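Local coordinates for protein Epf (PDB 4ES8) that serves as a streptococcal cell surface adhesin that binds to cells through an N-terminal domain containing a carbohydrate-binding module, at residues A[44-49]-A[92-97]; A[230-235]-A[275-280]; A[38-43]-A[101-106]. All coordinates share one frame; numbering follows the deposited sequence.

Interaction 1 (A[44-49]-A[92-97]); sequences FSKGAT and STTAPY
Y97 lays its phenol ring alongside F44 and K46, touching both, and this is the tight half of the contact. Its CG stands anti to the backbone N (chi1 176°), which carries the ring back along strand 41-46. There CE1 lies 3.8 Å from CD2 of F44, and the two rings meet obliquely. The tyrosine OH sits 3.6 Å from CB of F44 and is hydrogen-bonded to OG of S76. The aliphatic part of K46 closes in at the ring edge, with CG 4.0 Å from CD1 of Y97. K46 and Y97 form an antiparallel non-hydrogen-bonded pair.

The turn end is looser and wetter. S45 to A48 make a type II beta turn, with G47 at positive phi. G47 N reaches O of P96 at 2.8 Å, but the bond is bent (130°) and weak. CB of A48 rests 4.1 Å from CB of P96, which follows a cis peptide bond. The K46 chain folds over at chi3 and chi4 and brings NZ toward T94. Two waters fill in between them: one joins NZ to O of T94, the other joins NZ to OG1 of T94.

The contact lies where the turn between strands 41-46 and 51-54 meets the start of strand 97-105. Strand 186-194 flanks Y97 on its other side through a backbone bond to V194, and H70 stacks edge-to-face on F44.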
loop_
_atom_site.group_PDB
_atom_site.type_symbol
_atom_site.label_atom_id
_atom_site.label_comp_id
_atom_site.label_asym_id
_atom_site.label_seq_id
_atom_site.Cartn_x
_atom_site.Cartn_y
_atom_site.Cartn_z
ATOM N N PHE A 44 0.495 -18.687 13.611
ATOM C CA PHE A 44 1.558 -19.669 13.603
ATOM C C PHE A 44 1.224 -20.770 12.638
ATOM O O PHE A 44 0.071 -20.916 12.208
ATOM C CB PHE A 44 1.826 -20.249 15.014
ATOM C CG PHE A 44 0.693 -21.133 15.486
ATOM C CD1 PHE A 44 -0.456 -20.579 16.047
ATOM C CD2 PHE A 44 0.795 -22.514 15.415
ATOM C CE1 PHE A 44 -1.513 -21.401 16.488
ATOM C CE2 PHE A 44 -0.262 -23.343 15.853
ATOM C CZ PHE A 44 -1.402 -22.775 16.390
ATOM N N SER A 45 2.243 -21.563 12.317
ATOM C CA SER A 45 2.095 -22.715 11.443
ATOM C C SER A 45 2.982 -23.851 11.905
ATOM O O SER A 45 4.207 -23.778 11.758
ATOM C CB SER A 45 2.439 -22.351 10.004
ATOM O OG SER A 45 2.289 -23.490 9.162
ATOM N N LYS A 46 2.389 -24.890 12.504
ATOM C CA LYS A 46 3.199 -26.048 12.899
ATOM C C LYS A 46 3.652 -26.764 11.635
ATOM O O LYS A 46 2.864 -26.951 10.687
ATOM C CB LYS A 46 2.387 -26.983 13.798
ATOM C CG LYS A 46 2.185 -26.392 15.191
ATOM C CD LYS A 46 1.457 -27.331 16.146
ATOM C CE LYS A 46 2.382 -28.415 16.659
ATOM N NZ LYS A 46 3.542 -27.824 17.417
ATOM N N GLY A 47 4.934 -27.127 11.596
ATOM C CA GLY A 47 5.509 -27.725 10.391
ATOM C C GLY A 47 5.921 -26.700 9.340
ATOM O O GLY A 47 6.411 -27.079 8.272
ATOM N N ALA A 48 5.699 -25.380 9.616
ATOM C CA ALA A 48 5.991 -24.257 8.715
ATOM C C ALA A 48 5.443 -24.557 7.292
ATOM O O ALA A 48 6.190 -24.717 6.316
ATOM C CB ALA A 48 7.486 -23.943 8.692
ATOM N N THR A 49 4.107 -24.686 7.212
ATOM C CA THR A 49 3.443 -24.947 5.940
ATOM C C THR A 49 3.013 -23.591 5.312
ATOM O O THR A 49 3.340 -22.516 5.814
ATOM C CB THR A 49 2.234 -25.884 6.161
ATOM O OG1 THR A 49 1.219 -25.161 6.863
ATOM C CG2 THR A 49 2.600 -27.192 6.943
ATOM N N SER A 92 11.176 -25.822 23.819
ATOM C CA SER A 92 10.091 -26.813 23.731
ATOM C C SER A 92 9.398 -26.797 22.353
ATOM O O SER A 92 8.574 -27.675 22.079
ATOM C CB SER A 92 9.077 -26.578 24.840
ATOM O OG SER A 92 8.536 -25.275 24.761
ATOM N N THR A 93 9.726 -25.807 21.479
ATOM C CA THR A 93 9.166 -25.722 20.123
ATOM C C THR A 93 9.392 -27.020 19.368
ATOM O O THR A 93 10.496 -27.562 19.415
ATOM C CB THR A 93 9.882 -24.579 19.343
ATOM O OG1 THR A 93 9.613 -23.323 19.963
ATOM C CG2 THR A 93 9.450 -24.488 17.876
ATOM N N THR A 94 8.366 -27.503 18.644
ATOM C CA THR A 94 8.517 -28.640 17.749
ATOM C C THR A 94 8.824 -28.079 16.384
ATOM O O THR A 94 7.969 -27.422 15.788
ATOM C CB THR A 94 7.267 -29.534 17.740
ATOM O OG1 THR A 94 7.033 -30.023 19.062
ATOM C CG2 THR A 94 7.391 -30.712 16.736
ATOM N N ALA A 95 10.019 -28.339 15.882
ATOM C CA ALA A 95 10.430 -27.788 14.609
ATOM C C ALA A 95 10.175 -28.746 13.450
ATOM O O ALA A 95 10.199 -29.965 13.669
ATOM C CB ALA A 95 11.908 -27.412 14.670
ATOM N N PRO A 96 9.979 -28.240 12.209
ATOM C CA PRO A 96 9.896 -26.810 11.837
ATOM C C PRO A 96 8.623 -26.156 12.374
ATOM O O PRO A 96 7.588 -26.812 12.548
ATOM C CB PRO A 96 9.917 -26.816 10.294
ATOM C CG PRO A 96 10.168 -28.257 9.878
ATOM C CD PRO A 96 9.753 -29.112 11.039
ATOM N N TYR A 97 8.727 -24.857 12.665
ATOM C CA TYR A 97 7.624 -24.097 13.245
ATOM C C TYR A 97 7.781 -22.642 12.859
ATOM O O TYR A 97 8.905 -22.134 12.848
ATOM C CB TYR A 97 7.659 -24.270 14.761
ATOM C CG TYR A 97 6.635 -23.470 15.525
ATOM C CD1 TYR A 97 5.314 -23.894 15.607
ATOM C CD2 TYR A 97 7.005 -22.342 16.255
ATOM C CE1 TYR A 97 4.376 -23.191 16.362
ATOM C CE2 TYR A 97 6.071 -21.608 16.974
ATOM C CZ TYR A 97 4.757 -22.043 17.034
ATOM O OH TYR A 97 3.826 -21.364 17.784
HETATM O O HOH W 1 5.455 -27.526 15.015
HETATM O O HOH W 2 4.245 -30.115 18.990
#

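Interaction 2 (A[230-235]-A[275-280]); sequences KNVQLT and ITLSED
K230 reaches along the 275-280 segment to the first turn of helix 279-284. Its CB lies 3.7 Å from O of L277, and CG passes the same oxygen before nearing E279. CD comes to 3.4 Å from OE1 of E279, and CE follows that oxygen too. NZ ends in a salt bridge with OE1 at 2.9 Å, although its hydrogen-bond geometry is weak. Bends at chi3 and chi4 (-70° and -67°) turn the amine back onto the carboxylate. E279 bends at chi2 to meet it.

The backbone of K230 is held as well. Its O accepts a hydrogen bond from N of L277. V232 and I275 form an antiparallel hydrogen-bonded pair, with a bond each way. On the buried face CG2 of V232 touches CD1 of L277 at 3.8 Å. CD1 of L234 meets CD1 of I275 at 3.5 Å. I250 and L252 of strand 248-253 pack against this face. The other face carries N231 and T276 and is exposed.

S278 N-caps the helix just after the strand. The pairing joins middle strand 231-237 to outer strand 273-276 of a three-stranded antiparallel sheet. It packs on a four-stranded sheet, an arrangement consistent with the beta sandwich of a fibronectin-like domain.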
loop_
_atom_site.group_PDB
_atom_site.type_symbol
_atom_site.label_atom_id
_atom_site.label_comp_id
_atom_site.label_asym_id
_atom_site.label_seq_id
_atom_site.Cartn_x
_atom_site.Cartn_y
_atom_site.Cartn_z
ATOM N N LYS A 230 -18.163 24.509 -23.750
ATOM C CA LYS A 230 -17.875 24.340 -22.321
ATOM C C LYS A 230 -17.260 22.982 -21.986
ATOM O O LYS A 230 -16.579 22.867 -20.957
ATOM C CB LYS A 230 -19.163 24.495 -21.490
ATOM C CG LYS A 230 -19.744 25.915 -21.475
ATOM C CD LYS A 230 -21.062 26.023 -20.683
ATOM C CE LYS A 230 -22.253 25.356 -21.341
ATOM N NZ LYS A 230 -22.658 26.029 -22.606
ATOM N N ASN A 231 -17.522 21.954 -22.822
ATOM C CA ASN A 231 -17.077 20.587 -22.583
ATOM C C ASN A 231 -15.655 20.344 -23.101
ATOM O O ASN A 231 -15.427 20.395 -24.312
ATOM C CB ASN A 231 -18.067 19.602 -23.234
ATOM C CG ASN A 231 -19.525 19.951 -23.009
ATOM O OD1 ASN A 231 -20.002 20.068 -21.875
ATOM N ND2 ASN A 231 -20.258 20.148 -24.096
ATOM N N VAL A 232 -14.717 20.044 -22.184
ATOM C CA VAL A 232 -13.337 19.719 -22.514
ATOM C C VAL A 232 -13.181 18.236 -22.199
ATOM O O VAL A 232 -13.616 17.805 -21.127
ATOM C CB VAL A 232 -12.316 20.603 -21.738
ATOM C CG1 VAL A 232 -10.882 20.152 -22.013
ATOM C CG2 VAL A 232 -12.489 22.086 -22.082
ATOM N N GLN A 233 -12.604 17.467 -23.118
ATOM C CA GLN A 233 -12.438 16.030 -22.899
ATOM C C GLN A 233 -10.964 15.701 -22.819
ATOM O O GLN A 233 -10.222 15.935 -23.777
ATOM C CB GLN A 233 -13.122 15.218 -24.021
ATOM C CG GLN A 233 -14.648 15.345 -24.014
ATOM C CD GLN A 233 -15.304 14.423 -25.018
ATOM O OE1 GLN A 233 -14.695 13.984 -26.009
ATOM N NE2 GLN A 233 -16.578 14.128 -24.792
ATOM N N LEU A 234 -10.529 15.138 -21.681
ATOM C CA LEU A 234 -9.123 14.775 -21.518
ATOM C C LEU A 234 -8.958 13.273 -21.440
ATOM O O LEU A 234 -9.572 12.636 -20.577
ATOM C CB LEU A 234 -8.533 15.415 -20.260
ATOM C CG LEU A 234 -8.634 16.937 -20.146
ATOM C CD1 LEU A 234 -7.988 17.393 -18.887
ATOM C CD2 LEU A 234 -7.931 17.669 -21.341
ATOM N N THR A 235 -8.142 12.707 -22.337
ATOM C CA THR A 235 -7.857 11.272 -22.318
ATOM C C THR A 235 -6.567 11.051 -21.532
ATOM O O THR A 235 -5.513 11.566 -21.907
ATOM C CB THR A 235 -7.763 10.709 -23.753
ATOM O OG1 THR A 235 -9.004 10.940 -24.420
ATOM C CG2 THR A 235 -7.425 9.200 -23.793
ATOM N N ILE A 275 -14.164 17.950 -18.270
ATOM C CA ILE A 275 -13.989 19.189 -17.540
ATOM C C ILE A 275 -15.006 20.162 -18.148
ATOM O O ILE A 275 -15.075 20.280 -19.376
ATOM C CB ILE A 275 -12.522 19.705 -17.596
ATOM C CG1 ILE A 275 -11.578 18.729 -16.837
ATOM C CG2 ILE A 275 -12.424 21.140 -17.029
ATOM C CD1 ILE A 275 -10.102 19.150 -16.712
ATOM N N THR A 276 -15.823 20.796 -17.301
ATOM C CA THR A 276 -16.813 21.764 -17.763
ATOM C C THR A 276 -16.319 23.167 -17.445
ATOM O O THR A 276 -16.145 23.510 -16.279
ATOM C CB THR A 276 -18.198 21.493 -17.146
ATOM O OG1 THR A 276 -18.560 20.136 -17.391
ATOM C CG2 THR A 276 -19.278 22.436 -17.697
ATOM N N LEU A 277 -16.116 23.988 -18.485
ATOM C CA LEU A 277 -15.701 25.373 -18.293
ATOM C C LEU A 277 -16.910 26.236 -17.978
ATOM O O LEU A 277 -18.037 25.820 -18.253
ATOM C CB LEU A 277 -15.050 25.901 -19.599
ATOM C CG LEU A 277 -13.829 25.165 -20.139
ATOM C CD1 LEU A 277 -13.461 25.687 -21.522
ATOM C CD2 LEU A 277 -12.638 25.302 -19.178
ATOM N N SER A 278 -16.683 27.461 -17.481
ATOM C CA SER A 278 -17.784 28.411 -17.322
ATOM C C SER A 278 -18.127 28.946 -18.733
ATOM O O SER A 278 -17.334 28.746 -19.666
ATOM C CB SER A 278 -17.389 29.534 -16.370
ATOM O OG SER A 278 -16.475 30.431 -16.983
ATOM N N GLU A 279 -19.294 29.598 -18.907
ATOM C CA GLU A 279 -19.689 30.120 -20.221
ATOM C C GLU A 279 -18.668 31.146 -20.732
ATOM O O GLU A 279 -18.296 31.079 -21.901
ATOM C CB GLU A 279 -21.108 30.721 -20.184
ATOM C CG GLU A 279 -22.197 29.658 -20.228
ATOM C CD GLU A 279 -22.686 29.270 -21.612
ATOM O OE1 GLU A 279 -21.856 28.863 -22.458
ATOM O OE2 GLU A 279 -23.916 29.345 -21.839
ATOM N N ASP A 280 -18.186 32.047 -19.842
ATOM C CA ASP A 280 -17.186 33.072 -20.144
ATOM C C ASP A 280 -15.859 32.431 -20.554
ATOM O O ASP A 280 -15.256 32.852 -21.543
ATOM C CB ASP A 280 -16.972 34.002 -18.940
ATOM C CG ASP A 280 -18.192 34.828 -18.538
ATOM O OD1 ASP A 280 -19.110 34.986 -19.378
ATOM O OD2 ASP A 280 -18.230 35.306 -17.380
HETATM O O HOH W 3 -18.762 19.058 -19.711
#

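Interaction 3 (A[38-43]-A[101-106]); sequences GSSGRF and FKVNTK. With ACT (acetate ion), chain D.
G41 and K102 form an antiparallel hydrogen-bonded pair at the heart of this contact. N of G41 gives to O of K102 at 2.8 Å. The return bond, from N of K102 to O of G41, is 3.0 Å, and its donor stands well above the carbonyl plane. The same G41 oxygen also takes a CA-H...O contact from F101 and lies at the edge of the F101 ring. Beside the pair, CE1 of F43 meets CG of K102 at 3.7 Å, and the ring crosses the lysine chain at a slant. Both lie close beside G41.

Further along, the backbones separate and water bridges them. One water accepts hydrogen bonds from N of N104 and OG of S40 and donates one to O of S39. A second water donates to O of S39 and accepts a weak bond from ND2 of N104.

The next shell fixes the ends of the side chains. NZ of K102 binds O of S135, and N104 OD1 accepts from N of F137. R42 leads away from F101. Its NH1 binds O of H55, and its NH2 binds O of W32. They also grip an acetate edge-on, with NH1 2.8 Å from OXT (176°) and NH2 2.9 Å from the acetate O. N of I57 bonds to the acetate too.

The acetate probably comes from the crystallisation liquor. The two near-straight bonds are consistent with a charged guanidinium facing a carboxylate, and the anion would probably offset that charge. Among the other buried polar groups, a backbone oxygen meets K102 NZ, a backbone N meets N104 OD1, and water meets S40 OG.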
loop_
_atom_site.group_PDB
_atom_site.type_symbol
_atom_site.label_atom_id
_atom_site.label_comp_id
_atom_site.label_asym_id
_atom_site.label_seq_id
_atom_site.Cartn_x
_atom_site.Cartn_y
_atom_site.Cartn_z
ATOM N N GLY A 38 -5.955 -0.423 15.289
ATOM C CA GLY A 38 -4.517 -0.554 15.088
ATOM C C GLY A 38 -3.894 -1.774 15.739
ATOM O O GLY A 38 -2.662 -1.833 15.847
ATOM N N SER A 39 -4.709 -2.757 16.188
ATOM C CA SER A 39 -4.108 -3.990 16.722
ATOM C C SER A 39 -3.426 -4.775 15.586
ATOM O O SER A 39 -3.740 -4.556 14.407
ATOM C CB SER A 39 -5.153 -4.882 17.398
ATOM O OG SER A 39 -6.153 -5.241 16.452
ATOM N N SER A 40 -2.481 -5.661 15.957
ATOM C CA SER A 40 -1.775 -6.443 14.951
ATOM C C SER A 40 -2.151 -7.912 15.058
ATOM O O SER A 40 -2.473 -8.377 16.153
ATOM C CB SER A 40 -0.262 -6.281 15.108
ATOM O OG SER A 40 0.113 -4.929 14.911
ATOM N N GLY A 41 -2.114 -8.617 13.920
ATOM C CA GLY A 41 -2.388 -10.050 13.869
ATOM C C GLY A 41 -1.179 -10.852 14.312
ATOM O O GLY A 41 -0.025 -10.408 14.189
ATOM N N ARG A 42 -1.439 -12.060 14.791
ATOM C CA ARG A 42 -0.421 -12.942 15.338
ATOM C C ARG A 42 -0.853 -14.360 14.964
ATOM O O ARG A 42 -2.001 -14.740 15.198
ATOM C CB ARG A 42 -0.300 -12.737 16.867
ATOM C CG ARG A 42 -1.671 -12.577 17.546
ATOM C CD ARG A 42 -1.504 -12.312 19.033
ATOM N NE ARG A 42 -2.689 -11.635 19.554
ATOM C CZ ARG A 42 -3.594 -12.210 20.342
ATOM N NH1 ARG A 42 -3.496 -13.507 20.648
ATOM N NH2 ARG A 42 -4.639 -11.514 20.777
ATOM N N PHE A 43 0.035 -15.094 14.291
ATOM C CA PHE A 43 -0.335 -16.399 13.733
ATOM C C PHE A 43 0.792 -17.390 13.849
ATOM O O PHE A 43 1.940 -16.988 14.059
ATOM C CB PHE A 43 -0.621 -16.218 12.223
ATOM C CG PHE A 43 -1.680 -15.198 11.873
ATOM C CD1 PHE A 43 -1.350 -13.851 11.718
ATOM C CD2 PHE A 43 -3.011 -15.576 11.728
ATOM C CE1 PHE A 43 -2.330 -12.899 11.397
ATOM C CE2 PHE A 43 -3.999 -14.621 11.423
ATOM C CZ PHE A 43 -3.653 -13.289 11.259
ATOM N N PHE A 101 3.435 -12.316 11.925
ATOM C CA PHE A 101 2.648 -11.167 12.347
ATOM C C PHE A 101 2.030 -10.469 11.147
ATOM O O PHE A 101 2.615 -10.455 10.061
ATOM C CB PHE A 101 3.532 -10.156 13.094
ATOM C CG PHE A 101 4.213 -10.772 14.294
ATOM C CD1 PHE A 101 3.472 -11.248 15.368
ATOM C CD2 PHE A 101 5.602 -10.845 14.363
ATOM C CE1 PHE A 101 4.101 -11.830 16.469
ATOM C CE2 PHE A 101 6.227 -11.416 15.464
ATOM C CZ PHE A 101 5.476 -11.888 16.524
ATOM N N LYS A 102 0.863 -9.849 11.339
ATOM C CA LYS A 102 0.293 -8.990 10.319
ATOM C C LYS A 102 0.193 -7.605 10.903
ATOM O O LYS A 102 -0.478 -7.408 11.931
ATOM C CB LYS A 102 -1.088 -9.487 9.829
ATOM C CG LYS A 102 -0.970 -10.591 8.792
ATOM C CD LYS A 102 -2.350 -10.939 8.203
ATOM C CE LYS A 102 -2.213 -11.656 6.895
ATOM N NZ LYS A 102 -3.549 -11.818 6.215
ATOM N N VAL A 103 0.883 -6.651 10.286
ATOM C CA VAL A 103 0.793 -5.241 10.686
ATOM C C VAL A 103 -0.047 -4.556 9.629
ATOM O O VAL A 103 0.291 -4.550 8.431
ATOM C CB VAL A 103 2.162 -4.591 10.872
ATOM C CG1 VAL A 103 1.975 -3.127 11.264
ATOM C CG2 VAL A 103 2.945 -5.313 11.963
ATOM N N ASN A 104 -1.222 -4.084 10.056
ATOM C CA ASN A 104 -2.202 -3.548 9.133
ATOM C C ASN A 104 -1.888 -2.155 8.605
ATOM O O ASN A 104 -1.196 -1.371 9.261
ATOM C CB ASN A 104 -3.579 -3.494 9.793
ATOM C CG ASN A 104 -4.275 -4.834 9.839
ATOM O OD1 ASN A 104 -3.779 -5.859 9.347
ATOM N ND2 ASN A 104 -5.450 -4.855 10.464
ATOM N N THR A 105 -2.373 -1.885 7.405
ATOM C CA THR A 105 -2.365 -0.551 6.824
ATOM C C THR A 105 -3.754 0.059 6.969
ATOM O O THR A 105 -4.741 -0.654 7.242
ATOM C CB THR A 105 -1.993 -0.586 5.315
ATOM O OG1 THR A 105 -3.109 -1.099 4.568
ATOM C CG2 THR A 105 -0.735 -1.448 5.030
ATOM N N LYS A 106 -3.855 1.357 6.687
ATOM C CA LYS A 106 -5.150 1.983 6.517
ATOM C C LYS A 106 -5.705 1.535 5.148
ATOM O O LYS A 106 -5.037 0.783 4.402
ATOM C CB LYS A 106 -5.010 3.520 6.572
ATOM C CG LYS A 106 -4.385 4.076 7.861
ATOM C CD LYS A 106 -5.284 3.969 9.064
ATOM C CE LYS A 106 -4.624 4.528 10.323
ATOM N NZ LYS A 106 -4.393 6.013 10.228
HETATM C C ACT D . -6.457 -14.106 22.510
HETATM O O ACT D . -6.770 -12.995 22.029
HETATM O OXT ACT D . -5.460 -14.789 22.219
HETATM C CH3 ACT D . -7.334 -14.738 23.605
HETATM O O HOH W 4 -1.538 -3.567 12.984
HETATM O O HOH W 5 -5.241 -2.686 12.649
#

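Overall arrangement
Interactions 3 and 1 follow each other along strand 41-46, and both pair it with strand 97-105. Their centres are 21 Å apart. Interaction 3 is buried nearer the centre of the chain, and interaction 1 lies at the outer, turn end of the same antiparallel sheet. In sequence, interaction 3 brackets interaction 1. Interaction 2 comes later in the chain and belongs to a separate three-stranded sheet. Its centre is 62 Å from interaction 1 and 45 Å from interaction 3, across the centre of the chain. The chain is thus elongated. Interactions 1 and 3 probably belong to the carbohydrate-binding module, and interaction 2 to the fibronectin-like domain.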